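Side-chain contacts in protein ElaA (Pseudomonas aeruginosa, PDB 1XEB), which probably transfers an acyl group, most likely acetyl, from a coenzyme A thioester to an amine: residues Q33-Q38 / L138-P143; Y37-G42 / I78-S83; D48-M53 / R106-T111; L92-M97 / Q122-R127. One frame throughout, in Å; residues are numbered along the deposited sequence.

Interaction 1: Q33-Q38 / L138-P143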
loop_
_atom_site.group_PDB
_atom_site.type_symbol
_atom_site.label_atom_id
_atom_site.label_comp_id
_atom_site.label_asym_id
_atom_site.label_seq_id
_atom_site.Cartn_x
_atom_site.Cartn_y
_atom_site.Cartn_z
ATOM N N GLN A 33 -8.009 3.802 13.544
ATOM C CA GLN A 33 -8.377 5.036 12.862
ATOM C C GLN A 33 -9.887 5.299 12.910
ATOM O O GLN A 33 -10.390 6.234 12.288
ATOM C CB GLN A 33 -7.851 5.028 11.412
ATOM C CG GLN A 33 -6.315 5.205 11.331
ATOM C CD GLN A 33 -5.791 5.277 9.911
ATOM O OE1 GLN A 33 -6.548 5.111 8.956
ATOM N NE2 GLN A 33 -4.489 5.516 9.763
ATOM N N LYS A 34 -10.594 4.462 13.663
ATOM C CA LYS A 34 -12.038 4.580 13.865
ATOM C C LYS A 34 -12.797 4.909 12.594
ATOM O O LYS A 34 -13.545 5.894 12.521
ATOM C CB LYS A 34 -12.295 5.630 14.947
ATOM C CG LYS A 34 -11.632 5.242 16.275
ATOM C CD LYS A 34 -11.490 6.416 17.234
ATOM C CE LYS A 34 -10.807 5.972 18.525
ATOM N NZ LYS A 34 -9.737 6.914 18.963
ATOM N N CYS A 35 -12.619 4.051 11.605
ATOM C CA CYS A 35 -13.234 4.235 10.309
ATOM C C CYS A 35 -13.971 2.964 9.889
ATOM O O CYS A 35 -13.371 2.020 9.402
ATOM C CB CYS A 35 -12.139 4.588 9.302
ATOM S SG CYS A 35 -12.745 5.024 7.675
ATOM N N PRO A 36 -15.295 2.929 10.086
ATOM C CA PRO A 36 -16.080 1.753 9.720
ATOM C C PRO A 36 -16.394 1.723 8.239
ATOM O O PRO A 36 -17.554 1.910 7.833
ATOM C CB PRO A 36 -17.324 1.900 10.579
ATOM C CG PRO A 36 -17.546 3.386 10.559
ATOM C CD PRO A 36 -16.143 3.940 10.753
ATOM N N TYR A 37 -15.351 1.489 7.441
ATOM C CA TYR A 37 -15.486 1.432 5.998
ATOM C C TYR A 37 -15.209 0.001 5.545
ATOM O O TYR A 37 -14.787 -0.834 6.342
ATOM C CB TYR A 37 -14.523 2.417 5.332
ATOM C CG TYR A 37 -13.125 1.889 5.073
ATOM C CD1 TYR A 37 -12.303 1.462 6.116
ATOM C CD2 TYR A 37 -12.620 1.833 3.777
ATOM C CE1 TYR A 37 -11.002 0.991 5.866
ATOM C CE2 TYR A 37 -11.336 1.372 3.516
ATOM C CZ TYR A 37 -10.529 0.954 4.557
ATOM O OH TYR A 37 -9.260 0.508 4.272
ATOM N N GLN A 38 -15.452 -0.266 4.265
ATOM C CA GLN A 38 -15.289 -1.599 3.697
ATOM C C GLN A 38 -13.867 -1.932 3.310
ATOM O O GLN A 38 -13.476 -1.790 2.156
ATOM C CB GLN A 38 -16.208 -1.761 2.477
ATOM C CG GLN A 38 -15.998 -3.056 1.703
ATOM C CD GLN A 38 -16.054 -4.295 2.600
ATOM O OE1 GLN A 38 -15.138 -4.560 3.410
ATOM N NE2 GLN A 38 -17.140 -5.059 2.465
ATOM N N LEU A 138 -11.948 14.282 -0.006
ATOM C CA LEU A 138 -12.092 13.632 1.291
ATOM C C LEU A 138 -12.186 12.114 1.291
ATOM O O LEU A 138 -12.749 11.500 0.391
ATOM C CB LEU A 138 -13.307 14.194 2.044
ATOM C CG LEU A 138 -13.270 15.658 2.497
ATOM C CD1 LEU A 138 -12.018 15.892 3.337
ATOM C CD2 LEU A 138 -13.281 16.585 1.289
ATOM N N GLU A 139 -11.611 11.534 2.336
ATOM C CA GLU A 139 -11.609 10.097 2.591
ATOM C C GLU A 139 -11.829 10.039 4.112
ATOM O O GLU A 139 -10.986 10.506 4.874
ATOM C CB GLU A 139 -10.254 9.470 2.206
ATOM C CG GLU A 139 -10.214 8.812 0.815
ATOM C CD GLU A 139 -8.876 8.127 0.501
ATOM O OE1 GLU A 139 -8.291 7.476 1.398
ATOM O OE2 GLU A 139 -8.413 8.225 -0.658
ATOM N N ASP A 140 -12.964 9.493 4.545
ATOM C CA ASP A 140 -13.298 9.428 5.972
ATOM C C ASP A 140 -13.069 10.817 6.551
ATOM O O ASP A 140 -12.521 10.975 7.640
ATOM C CB ASP A 140 -12.415 8.414 6.715
ATOM C CG ASP A 140 -12.681 8.391 8.233
ATOM O OD1 ASP A 140 -11.723 8.146 9.000
ATOM O OD2 ASP A 140 -13.838 8.609 8.661
ATOM N N ASP A 141 -13.479 11.828 5.799
ATOM C CA ASP A 141 -13.323 13.210 6.229
ATOM C C ASP A 141 -11.862 13.625 6.433
ATOM O O ASP A 141 -11.588 14.640 7.082
ATOM C CB ASP A 141 -14.117 13.468 7.519
ATOM C CG ASP A 141 -14.934 14.755 7.453
ATOM O OD1 ASP A 141 -15.906 14.793 6.658
ATOM O OD2 ASP A 141 -14.602 15.726 8.182
ATOM N N ILE A 142 -10.931 12.846 5.887
ATOM C CA ILE A 142 -9.512 13.172 5.988
ATOM C C ILE A 142 -9.063 13.646 4.614
ATOM O O ILE A 142 -9.246 12.950 3.618
ATOM C CB ILE A 142 -8.654 11.953 6.339
ATOM C CG1 ILE A 142 -9.009 11.416 7.728
ATOM C CG2 ILE A 142 -7.184 12.351 6.276
ATOM C CD1 ILE A 142 -8.356 12.181 8.878
ATOM N N PRO A 143 -8.463 14.838 4.539
ATOM C CA PRO A 143 -8.025 15.306 3.220
ATOM C C PRO A 143 -6.898 14.490 2.592
ATOM O O PRO A 143 -5.879 14.220 3.221
ATOM C CB PRO A 143 -7.651 16.768 3.469
ATOM C CG PRO A 143 -7.368 16.823 4.942
ATOM C CD PRO A 143 -8.401 15.917 5.537
#

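Interaction 2: Y37-G42 / I78-S83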
loop_
_atom_site.group_PDB
_atom_site.type_symbol
_atom_site.label_atom_id
_atom_site.label_comp_id
_atom_site.label_asym_id
_atom_site.label_seq_id
_atom_site.Cartn_x
_atom_site.Cartn_y
_atom_site.Cartn_z
ATOM N N TYR A 37 -15.351 1.489 7.441
ATOM C CA TYR A 37 -15.486 1.432 5.998
ATOM C C TYR A 37 -15.209 0.001 5.545
ATOM O O TYR A 37 -14.787 -0.834 6.342
ATOM C CB TYR A 37 -14.523 2.417 5.332
ATOM C CG TYR A 37 -13.125 1.889 5.073
ATOM C CD1 TYR A 37 -12.303 1.462 6.116
ATOM C CD2 TYR A 37 -12.620 1.833 3.777
ATOM C CE1 TYR A 37 -11.002 0.991 5.866
ATOM C CE2 TYR A 37 -11.336 1.372 3.516
ATOM C CZ TYR A 37 -10.529 0.954 4.557
ATOM O OH TYR A 37 -9.260 0.508 4.272
ATOM N N GLN A 38 -15.452 -0.266 4.265
ATOM C CA GLN A 38 -15.289 -1.599 3.697
ATOM C C GLN A 38 -13.867 -1.932 3.310
ATOM O O GLN A 38 -13.476 -1.790 2.156
ATOM C CB GLN A 38 -16.208 -1.761 2.477
ATOM C CG GLN A 38 -15.998 -3.056 1.703
ATOM C CD GLN A 38 -16.054 -4.295 2.600
ATOM O OE1 GLN A 38 -15.138 -4.560 3.410
ATOM N NE2 GLN A 38 -17.140 -5.059 2.465
ATOM N N GLU A 39 -13.109 -2.406 4.289
ATOM C CA GLU A 39 -11.718 -2.773 4.101
ATOM C C GLU A 39 -11.533 -3.851 3.036
ATOM O O GLU A 39 -10.582 -3.797 2.260
ATOM C CB GLU A 39 -11.148 -3.257 5.437
ATOM C CG GLU A 39 -9.664 -3.598 5.440
ATOM C CD GLU A 39 -8.797 -2.414 5.067
ATOM O OE1 GLU A 39 -8.920 -1.371 5.739
ATOM O OE2 GLU A 39 -7.997 -2.531 4.111
ATOM N N VAL A 40 -12.421 -4.840 3.013
ATOM C CA VAL A 40 -12.335 -5.938 2.046
ATOM C C VAL A 40 -13.038 -5.430 0.799
ATOM O O VAL A 40 -14.179 -5.794 0.518
ATOM C CB VAL A 40 -13.062 -7.175 2.590
ATOM C CG1 VAL A 40 -12.779 -8.382 1.717
ATOM C CG2 VAL A 40 -12.647 -7.405 4.029
ATOM N N ASP A 41 -12.327 -4.595 0.049
ATOM C CA ASP A 41 -12.878 -3.930 -1.120
ATOM C C ASP A 41 -12.922 -4.626 -2.471
ATOM O O ASP A 41 -13.195 -3.975 -3.473
ATOM C CB ASP A 41 -12.201 -2.554 -1.283
ATOM C CG ASP A 41 -10.740 -2.649 -1.737
ATOM O OD1 ASP A 41 -10.157 -1.594 -2.070
ATOM O OD2 ASP A 41 -10.167 -3.754 -1.767
ATOM N N GLY A 42 -12.653 -5.924 -2.525
ATOM C CA GLY A 42 -12.706 -6.616 -3.806
ATOM C C GLY A 42 -11.547 -6.447 -4.787
ATOM O O GLY A 42 -11.551 -7.064 -5.856
ATOM N N ILE A 78 -0.510 2.052 -5.800
ATOM C CA ILE A 78 0.026 1.648 -4.499
ATOM C C ILE A 78 -0.990 2.102 -3.452
ATOM O O ILE A 78 -1.420 3.240 -3.473
ATOM C CB ILE A 78 1.385 2.337 -4.247
ATOM C CG1 ILE A 78 2.491 1.559 -4.930
ATOM C CG2 ILE A 78 1.659 2.465 -2.770
ATOM C CD1 ILE A 78 3.801 2.303 -4.923
ATOM N N GLY A 79 -1.374 1.216 -2.541
ATOM C CA GLY A 79 -2.341 1.586 -1.530
ATOM C C GLY A 79 -2.266 0.684 -0.314
ATOM O O GLY A 79 -1.414 -0.207 -0.247
ATOM N N ARG A 80 -3.170 0.910 0.638
ATOM C CA ARG A 80 -3.228 0.145 1.877
ATOM C C ARG A 80 -1.848 0.058 2.548
ATOM O O ARG A 80 -1.456 -0.992 3.070
ATOM C CB ARG A 80 -3.780 -1.247 1.589
ATOM C CG ARG A 80 -5.237 -1.254 1.158
ATOM C CD ARG A 80 -6.116 -0.794 2.297
ATOM N NE ARG A 80 -7.532 -1.135 2.132
ATOM C CZ ARG A 80 -8.388 -0.488 1.354
ATOM N NH1 ARG A 80 -9.655 -0.886 1.289
ATOM N NH2 ARG A 80 -7.983 0.553 0.643
ATOM N N VAL A 81 -1.116 1.170 2.512
ATOM C CA VAL A 81 0.215 1.244 3.107
ATOM C C VAL A 81 0.026 1.268 4.618
ATOM O O VAL A 81 -0.612 2.175 5.161
ATOM C CB VAL A 81 0.977 2.510 2.635
ATOM C CG1 VAL A 81 2.284 2.651 3.410
ATOM C CG2 VAL A 81 1.272 2.410 1.140
ATOM N N VAL A 82 0.577 0.262 5.291
ATOM C CA VAL A 82 0.396 0.146 6.732
ATOM C C VAL A 82 1.573 -0.519 7.439
ATOM O O VAL A 82 2.301 -1.329 6.868
ATOM C CB VAL A 82 -0.908 -0.667 7.040
ATOM C CG1 VAL A 82 -0.748 -2.116 6.589
ATOM C CG2 VAL A 82 -1.236 -0.625 8.512
ATOM N N SER A 83 1.748 -0.170 8.700
ATOM C CA SER A 83 2.811 -0.751 9.489
ATOM C C SER A 83 2.213 -0.908 10.872
ATOM O O SER A 83 1.486 -0.033 11.329
ATOM C CB SER A 83 4.023 0.188 9.524
ATOM O OG SER A 83 3.768 1.310 10.354
#

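Interaction 3: D48-M53 / R106-T111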
loop_
_atom_site.group_PDB
_atom_site.type_symbol
_atom_site.label_atom_id
_atom_site.label_comp_id
_atom_site.label_asym_id
_atom_site.label_seq_id
_atom_site.Cartn_x
_atom_site.Cartn_y
_atom_site.Cartn_z
ATOM N N ASP A 48 -3.648 -8.841 -11.494
ATOM C CA ASP A 48 -2.323 -9.130 -10.979
ATOM C C ASP A 48 -2.008 -8.363 -9.688
ATOM O O ASP A 48 -0.852 -8.033 -9.408
ATOM C CB ASP A 48 -1.254 -8.840 -12.043
ATOM C CG ASP A 48 -1.276 -9.850 -13.197
ATOM O OD1 ASP A 48 -1.292 -11.078 -12.937
ATOM O OD2 ASP A 48 -1.262 -9.407 -14.364
ATOM N N THR A 49 -3.026 -8.081 -8.892
ATOM C CA THR A 49 -2.762 -7.381 -7.653
ATOM C C THR A 49 -1.675 -8.110 -6.849
ATOM O O THR A 49 -1.767 -9.327 -6.612
ATOM C CB THR A 49 -4.000 -7.305 -6.787
ATOM O OG1 THR A 49 -5.019 -6.587 -7.476
ATOM C CG2 THR A 49 -3.683 -6.609 -5.494
ATOM N N HIS A 50 -0.639 -7.385 -6.440
ATOM C CA HIS A 50 0.398 -8.017 -5.633
ATOM C C HIS A 50 0.289 -7.578 -4.182
ATOM O O HIS A 50 -0.388 -6.596 -3.871
ATOM C CB HIS A 50 1.797 -7.715 -6.188
ATOM C CG HIS A 50 2.206 -8.633 -7.298
ATOM N ND1 HIS A 50 1.531 -8.696 -8.494
ATOM C CD2 HIS A 50 3.194 -9.557 -7.376
ATOM C CE1 HIS A 50 2.082 -9.621 -9.263
ATOM N NE2 HIS A 50 3.092 -10.158 -8.606
ATOM N N HIS A 51 0.942 -8.327 -3.297
ATOM C CA HIS A 51 0.920 -8.022 -1.878
ATOM C C HIS A 51 2.333 -8.076 -1.286
ATOM O O HIS A 51 2.969 -9.139 -1.239
ATOM C CB HIS A 51 -0.011 -9.008 -1.164
ATOM C CG HIS A 51 -1.411 -9.004 -1.704
ATOM N ND1 HIS A 51 -2.422 -8.241 -1.157
ATOM C CD2 HIS A 51 -1.948 -9.620 -2.787
ATOM C CE1 HIS A 51 -3.518 -8.383 -1.884
ATOM N NE2 HIS A 51 -3.255 -9.214 -2.880
ATOM N N LEU A 52 2.823 -6.916 -0.850
ATOM C CA LEU A 52 4.143 -6.811 -0.257
ATOM C C LEU A 52 3.991 -6.976 1.245
ATOM O O LEU A 52 3.204 -6.281 1.881
ATOM C CB LEU A 52 4.769 -5.452 -0.574
ATOM C CG LEU A 52 6.160 -5.263 0.029
ATOM C CD1 LEU A 52 7.142 -6.165 -0.697
ATOM C CD2 LEU A 52 6.582 -3.809 -0.072
HETATM N N MSE A 53 4.745 -7.903 1.811
HETATM C CA MSE A 53 4.652 -8.180 3.235
HETATM C C MSE A 53 6.022 -8.296 3.902
HETATM O O MSE A 53 6.974 -8.798 3.313
HETATM C CB MSE A 53 3.879 -9.484 3.458
HETATM C CG MSE A 53 2.472 -9.508 2.885
HETATM SE SE MSE A 53 1.693 -11.312 2.811
HETATM C CE MSE A 53 1.095 -11.441 4.623
ATOM N N ARG A 106 9.994 -3.910 -11.434
ATOM C CA ARG A 106 10.186 -5.297 -11.833
ATOM C C ARG A 106 8.971 -5.835 -12.585
ATOM O O ARG A 106 9.111 -6.431 -13.647
ATOM C CB ARG A 106 10.432 -6.148 -10.584
ATOM C CG ARG A 106 10.964 -7.555 -10.828
ATOM C CD ARG A 106 11.052 -8.328 -9.510
ATOM N NE ARG A 106 9.800 -9.010 -9.186
ATOM C CZ ARG A 106 9.099 -8.828 -8.070
ATOM N NH1 ARG A 106 9.512 -7.969 -7.135
ATOM N NH2 ARG A 106 7.979 -9.515 -7.887
ATOM N N LEU A 107 7.779 -5.603 -12.039
ATOM C CA LEU A 107 6.532 -6.103 -12.638
ATOM C C LEU A 107 5.985 -5.325 -13.831
ATOM O O LEU A 107 5.570 -5.908 -14.826
ATOM C CB LEU A 107 5.435 -6.189 -11.561
ATOM C CG LEU A 107 5.675 -7.142 -10.369
ATOM C CD1 LEU A 107 4.617 -6.933 -9.305
ATOM C CD2 LEU A 107 5.660 -8.595 -10.860
ATOM N N TRP A 108 5.992 -4.005 -13.738
ATOM C CA TRP A 108 5.446 -3.183 -14.802
ATOM C C TRP A 108 6.421 -2.088 -15.227
ATOM O O TRP A 108 6.079 -0.899 -15.256
ATOM C CB TRP A 108 4.136 -2.588 -14.303
ATOM C CG TRP A 108 3.180 -3.642 -13.792
ATOM C CD1 TRP A 108 2.426 -4.497 -14.548
ATOM C CD2 TRP A 108 2.844 -3.921 -12.421
ATOM N NE1 TRP A 108 1.638 -5.280 -13.737
ATOM C CE2 TRP A 108 1.876 -4.950 -12.429
ATOM C CE3 TRP A 108 3.265 -3.400 -11.191
ATOM C CZ2 TRP A 108 1.318 -5.470 -11.250
ATOM C CZ3 TRP A 108 2.708 -3.914 -10.014
ATOM C CH2 TRP A 108 1.745 -4.940 -10.056
ATOM N N LEU A 109 7.639 -2.511 -15.556
ATOM C CA LEU A 109 8.698 -1.605 -15.970
ATOM C C LEU A 109 8.180 -0.389 -16.730
ATOM O O LEU A 109 7.321 -0.506 -17.610
ATOM C CB LEU A 109 9.714 -2.346 -16.835
ATOM C CG LEU A 109 10.859 -1.461 -17.343
ATOM C CD1 LEU A 109 11.678 -0.954 -16.162
ATOM C CD2 LEU A 109 11.740 -2.255 -18.302
ATOM N N ASP A 110 8.697 0.780 -16.364
ATOM C CA ASP A 110 8.326 2.040 -16.999
ATOM C C ASP A 110 6.860 2.434 -16.920
ATOM O O ASP A 110 6.398 3.251 -17.721
ATOM C CB ASP A 110 8.765 2.044 -18.466
ATOM C CG ASP A 110 10.274 2.104 -18.622
ATOM O OD1 ASP A 110 10.756 1.975 -19.768
ATOM O OD2 ASP A 110 10.978 2.282 -17.603
ATOM N N THR A 111 6.121 1.858 -15.978
ATOM C CA THR A 111 4.722 2.230 -15.811
ATOM C C THR A 111 4.682 3.182 -14.626
ATOM O O THR A 111 5.173 2.852 -13.545
ATOM C CB THR A 111 3.848 1.017 -15.488
ATOM O OG1 THR A 111 4.014 0.025 -16.508
ATOM C CG2 THR A 111 2.388 1.427 -15.400
HETATM O O HOH W 1 -0.738 -6.521 -15.385
#

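Interaction 4: L92-M97 / Q122-R127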
loop_
_atom_site.group_PDB
_atom_site.type_symbol
_atom_site.label_atom_id
_atom_site.label_comp_id
_atom_site.label_asym_id
_atom_site.label_seq_id
_atom_site.Cartn_x
_atom_site.Cartn_y
_atom_site.Cartn_z
ATOM N N LEU A 92 9.933 1.891 8.806
ATOM C CA LEU A 92 9.366 0.835 7.972
ATOM C C LEU A 92 8.757 1.485 6.740
ATOM O O LEU A 92 8.760 0.906 5.649
ATOM C CB LEU A 92 8.297 0.040 8.724
ATOM C CG LEU A 92 8.778 -1.281 9.339
ATOM C CD1 LEU A 92 7.697 -1.854 10.246
ATOM C CD2 LEU A 92 9.122 -2.268 8.242
ATOM N N GLY A 93 8.241 2.697 6.922
ATOM C CA GLY A 93 7.654 3.425 5.813
ATOM C C GLY A 93 8.612 3.541 4.635
ATOM O O GLY A 93 8.228 3.298 3.480
ATOM N N HIS A 94 9.861 3.914 4.910
ATOM C CA HIS A 94 10.854 4.046 3.848
ATOM C C HIS A 94 11.199 2.688 3.211
ATOM O O HIS A 94 11.465 2.601 2.001
ATOM C CB HIS A 94 12.126 4.723 4.382
ATOM C CG HIS A 94 11.962 6.188 4.663
ATOM N ND1 HIS A 94 11.570 7.095 3.700
ATOM C CD2 HIS A 94 12.134 6.902 5.800
ATOM C CE1 HIS A 94 11.505 8.302 4.232
ATOM N NE2 HIS A 94 11.842 8.213 5.506
ATOM N N GLN A 95 11.195 1.627 4.012
ATOM C CA GLN A 95 11.501 0.297 3.477
ATOM C C GLN A 95 10.369 -0.196 2.569
ATOM O O GLN A 95 10.610 -0.868 1.555
ATOM C CB GLN A 95 11.739 -0.684 4.623
ATOM C CG GLN A 95 12.875 -0.261 5.545
ATOM C CD GLN A 95 13.085 -1.225 6.709
ATOM O OE1 GLN A 95 13.469 -2.389 6.519
ATOM N NE2 GLN A 95 12.829 -0.745 7.924
ATOM N N LEU A 96 9.136 0.157 2.928
ATOM C CA LEU A 96 7.969 -0.228 2.149
ATOM C C LEU A 96 8.026 0.479 0.801
ATOM O O LEU A 96 8.021 -0.159 -0.255
ATOM C CB LEU A 96 6.688 0.168 2.886
ATOM C CG LEU A 96 6.260 -0.709 4.061
ATOM C CD1 LEU A 96 5.420 0.101 5.025
ATOM C CD2 LEU A 96 5.499 -1.924 3.545
HETATM N N MSE A 97 8.098 1.800 0.846
HETATM C CA MSE A 97 8.155 2.594 -0.366
HETATM C C MSE A 97 9.298 2.165 -1.281
HETATM O O MSE A 97 9.128 2.113 -2.505
HETATM C CB MSE A 97 8.313 4.066 -0.011
HETATM C CG MSE A 97 7.649 5.008 -1.014
HETATM SE SE MSE A 97 5.734 4.676 -1.181
HETATM C CE MSE A 97 5.374 3.919 0.556
ATOM N N GLN A 122 2.190 15.267 1.960
ATOM C CA GLN A 122 2.349 15.479 0.525
ATOM C C GLN A 122 3.823 15.696 0.142
ATOM O O GLN A 122 4.245 15.313 -0.952
ATOM C CB GLN A 122 1.477 16.669 0.092
ATOM C CG GLN A 122 1.415 16.931 -1.401
ATOM C CD GLN A 122 0.462 18.075 -1.767
ATOM O OE1 GLN A 122 0.535 18.640 -2.867
ATOM N NE2 GLN A 122 -0.440 18.410 -0.851
ATOM N N ALA A 123 4.607 16.287 1.045
ATOM C CA ALA A 123 6.027 16.519 0.778
ATOM C C ALA A 123 6.791 15.203 0.877
ATOM O O ALA A 123 7.705 14.932 0.096
ATOM C CB ALA A 123 6.597 17.520 1.769
ATOM N N TYR A 124 6.408 14.393 1.852
ATOM C CA TYR A 124 7.031 13.101 2.084
ATOM C C TYR A 124 7.148 12.272 0.807
ATOM O O TYR A 124 8.168 11.644 0.556
ATOM C CB TYR A 124 6.221 12.338 3.134
ATOM C CG TYR A 124 6.720 10.951 3.421
ATOM C CD1 TYR A 124 6.338 9.866 2.625
ATOM C CD2 TYR A 124 7.562 10.713 4.501
ATOM C CE1 TYR A 124 6.786 8.569 2.910
ATOM C CE2 TYR A 124 8.014 9.430 4.788
ATOM C CZ TYR A 124 7.621 8.367 3.992
ATOM O OH TYR A 124 8.060 7.108 4.311
ATOM N N TYR A 125 6.090 12.272 0.006
ATOM C CA TYR A 125 6.076 11.515 -1.241
ATOM C C TYR A 125 6.772 12.280 -2.352
ATOM O O TYR A 125 7.383 11.687 -3.233
ATOM C CB TYR A 125 4.632 11.205 -1.649
ATOM C CG TYR A 125 3.938 10.277 -0.693
ATOM C CD1 TYR A 125 4.229 8.917 -0.676
ATOM C CD2 TYR A 125 3.025 10.764 0.232
ATOM C CE1 TYR A 125 3.629 8.070 0.241
ATOM C CE2 TYR A 125 2.428 9.930 1.154
ATOM C CZ TYR A 125 2.732 8.584 1.158
ATOM O OH TYR A 125 2.153 7.762 2.108
ATOM N N GLY A 126 6.670 13.602 -2.310
ATOM C CA GLY A 126 7.308 14.402 -3.331
ATOM C C GLY A 126 8.784 14.077 -3.388
ATOM O O GLY A 126 9.418 14.221 -4.432
ATOM N N ARG A 127 9.335 13.634 -2.260
ATOM C CA ARG A 127 10.750 13.282 -2.201
ATOM C C ARG A 127 11.006 11.952 -2.884
ATOM O O ARG A 127 12.146 11.614 -3.208
ATOM C CB ARG A 127 11.238 13.243 -0.749
ATOM C CG ARG A 127 11.704 14.610 -0.257
ATOM C CD ARG A 127 11.072 14.976 1.068
ATOM N NE ARG A 127 11.082 16.422 1.267
ATOM C CZ ARG A 127 10.462 17.039 2.269
ATOM N NH1 ARG A 127 9.778 16.331 3.164
ATOM N NH2 ARG A 127 10.527 18.359 2.377
HETATM O O HOH W 2 9.284 6.001 7.367
#

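Interaction 1: Q33-Q38 / L138-P143
Cys35 and Asp140 make nearly all of this small surface contact, in which a thiol lies against a carboxylate where the tip of a beta hairpin comes close to the loop after helix 15-32. On the hairpin, strand 137-139 ends at Glu139, which pairs with Ile142 twice: Glu139 N donates to Ile142 O at 3.0 Å, and Ile142 N to Glu139 O. The Glu139 carboxylate is engaged with Ser116. Between the paired residues runs a type I' turn, the tight two-residue reversal well suited to a hairpin. Its corners are Asp140 and Asp141, both with positive phi, a conformation that aspartate tolerates better than most residues with side chains.

Asp140 stands at the first corner with CG anti to the backbone N (chi1 176°), which carries the carboxylate toward Cys35. Cys35 SG lies over one face of that carboxylate, nearly above Asp140 CG and 3.4 Å from it, while Asp140 OD1 also comes within 3.6 Å of Cys35 CB. Past the turn, Ile142 and Pro143 begin strand 142-149. Across from the hairpin, Lys34 closes the Schellman motif that ends the helix, and the chain then presents Cys35.

Asp140 OD1 and Gln33 O, 4.0 Å apart, are both acceptors and cannot bond directly. With no hydrogen bond crossing, the contact probably rests mainly on van der Waals packing of a polarisable sulfur over the carboxylate, which implies a light, weakly directional touch.

Interaction 2: Y37-G42 / I78-S83
Arg80 points its guanidinium at Tyr37, Glu39 and Asp41, and each meets it differently. Tyr37 OH lies over one face, 3.0 Å above the plane and offset toward the rim; the hydroxyl instead donates to Glu39 OE1. Glu39 works at the edge, its carboxylate turned 83° from the guanidinium plane: OE2 takes the NE hydrogen in a salt bridge, modelled so short that its exact length is doubtful. The bend at chi2 (60°) turns this carboxylate back toward the guanidinium, which Glu39 also meets through its backbone O, accepting from Arg80 NH1 at 3.2 Å. Asp41 OD1, 3.5 Å from Arg80 NH1, adds charge attraction alone, lying well out of that plane; its carboxylate pairs with Arg65.

Arg80 itself has left-handed backbone angles within strand 76-83, consistent with the bulge common in this strand of GNAT folds. Glu39 OE2 also bridges to Arg25. Two acidic groups therefore probably offset the crowding of Arg25, Arg65 and Arg80, binding the loop to the sheet.

Interaction 3: D48-M53 / R106-T111
Leu107 sets its CD1 methyl over the His50 ring, 3.4 Å from the centroid and 4° off the ring normal, a CH-pi contact almost equally far from all five ring atoms. Its CG stands anti to the carbonyl carbon (chi1 -62°), which swings the branched end toward strand 50-56. Leu107 CD2 lies to one side, 3.8 Å from His50 NE2. A branched aliphatic end suits a flat imidazole face, covering it without asking for a bond. Trp108 comes at the same histidine from another direction: its CH2 is 4.1 Å from His50 ND1, with the ring planes nearly perpendicular.

What fixes the rotation of the imidazole is a bond within its own segment, His50 ND1 to Asp48 O at 2.6 Å, made close to the ring plane. That carbonyl oxygen lies at the edge of the indole, 3.8 Å from Trp108 CZ2. These groups join the C-terminal end of helix 92-108 to the start of strand 50-56, part of the helix-on-sheet layering of the GNAT fold.

Farther out, a water bridges the two segments, donating to Asp48 OD2 at 3.1 Å and accepting from Trp108 NE1 at 3.1 Å. The other carboxylate oxygen, Asp48 OD1, is bonded to His9, whose ring also meets that of His50. Leu107 CB rests over one face of the indole, while Pro69 and Val76 touch Trp108.

Interaction 4: L92-M97 / Q122-R127
Tyr124 OH is the polar atom most closely surrounded here, though by packing more than by bonds: it sits over one face of the His94 ring, 3.6 Å from His94 ND1, and equally close to Gly93 C. Neither approach is a hydrogen bond. A water links Tyr124 OH to His94 N, weakly at both ends.

The two segments are the first turns of helix 92-108 and the short helix 122-126, whose axes pass 12.8 Å apart at 47°. In GNAT proteins the entry to the former helix carries an Arg/Gln-x-x-Gly-x-Gly/Ala motif that typically receives the pyrophosphate of acetyl-CoA; Arg88, Gly91 and Gly93 fit that pattern. Glycine suits position 93 here too, because bare backbone lets the tyrosine hydroxyl come in close.

Tyr124 spans the gap by extending, CG anti to the backbone N (chi1 177°), and the long phenol carries OH across to the first turn of helix 92-108. Its ring and that of His94 are near parallel, 22° apart, but so slid that they barely overlap, with centroids 5.3 Å apart; the nearest ring atoms are Tyr124 CE2 and His94 CE1, at 3.7 Å. A hydrogen bond from outside, between His94 ND1 and Tyr128 OH, helps set the imidazole's rotation. Beside this pair, Tyr124 CD1 lies over the Tyr125 ring, and the selenium of selenomethionine Met97 meets that ring at its edge, SE to Tyr125 CE1 4.2 Å.

Interactions 1 and 2 start from the same stretch of chain, the loop after helix 15-32, and share Tyr37 and Gln38. Interaction 2 closes first, on strand 76-83, whereas interaction 1 closes only at the late hairpin of strands 137-139 and 142-149. Interaction 3 opens at strand 50-56, before interaction 2 has closed, and ends at the far end of helix 92-108, so these two cross. Interaction 4 follows interaction 2 in series, joining the start of that helix to helix 122-126, and crosses interaction 3. Interactions 3 and 4 both nest inside interaction 1. Leu96 packs against Val82 and Leu52, linking interaction 4 to interactions 2 and 3.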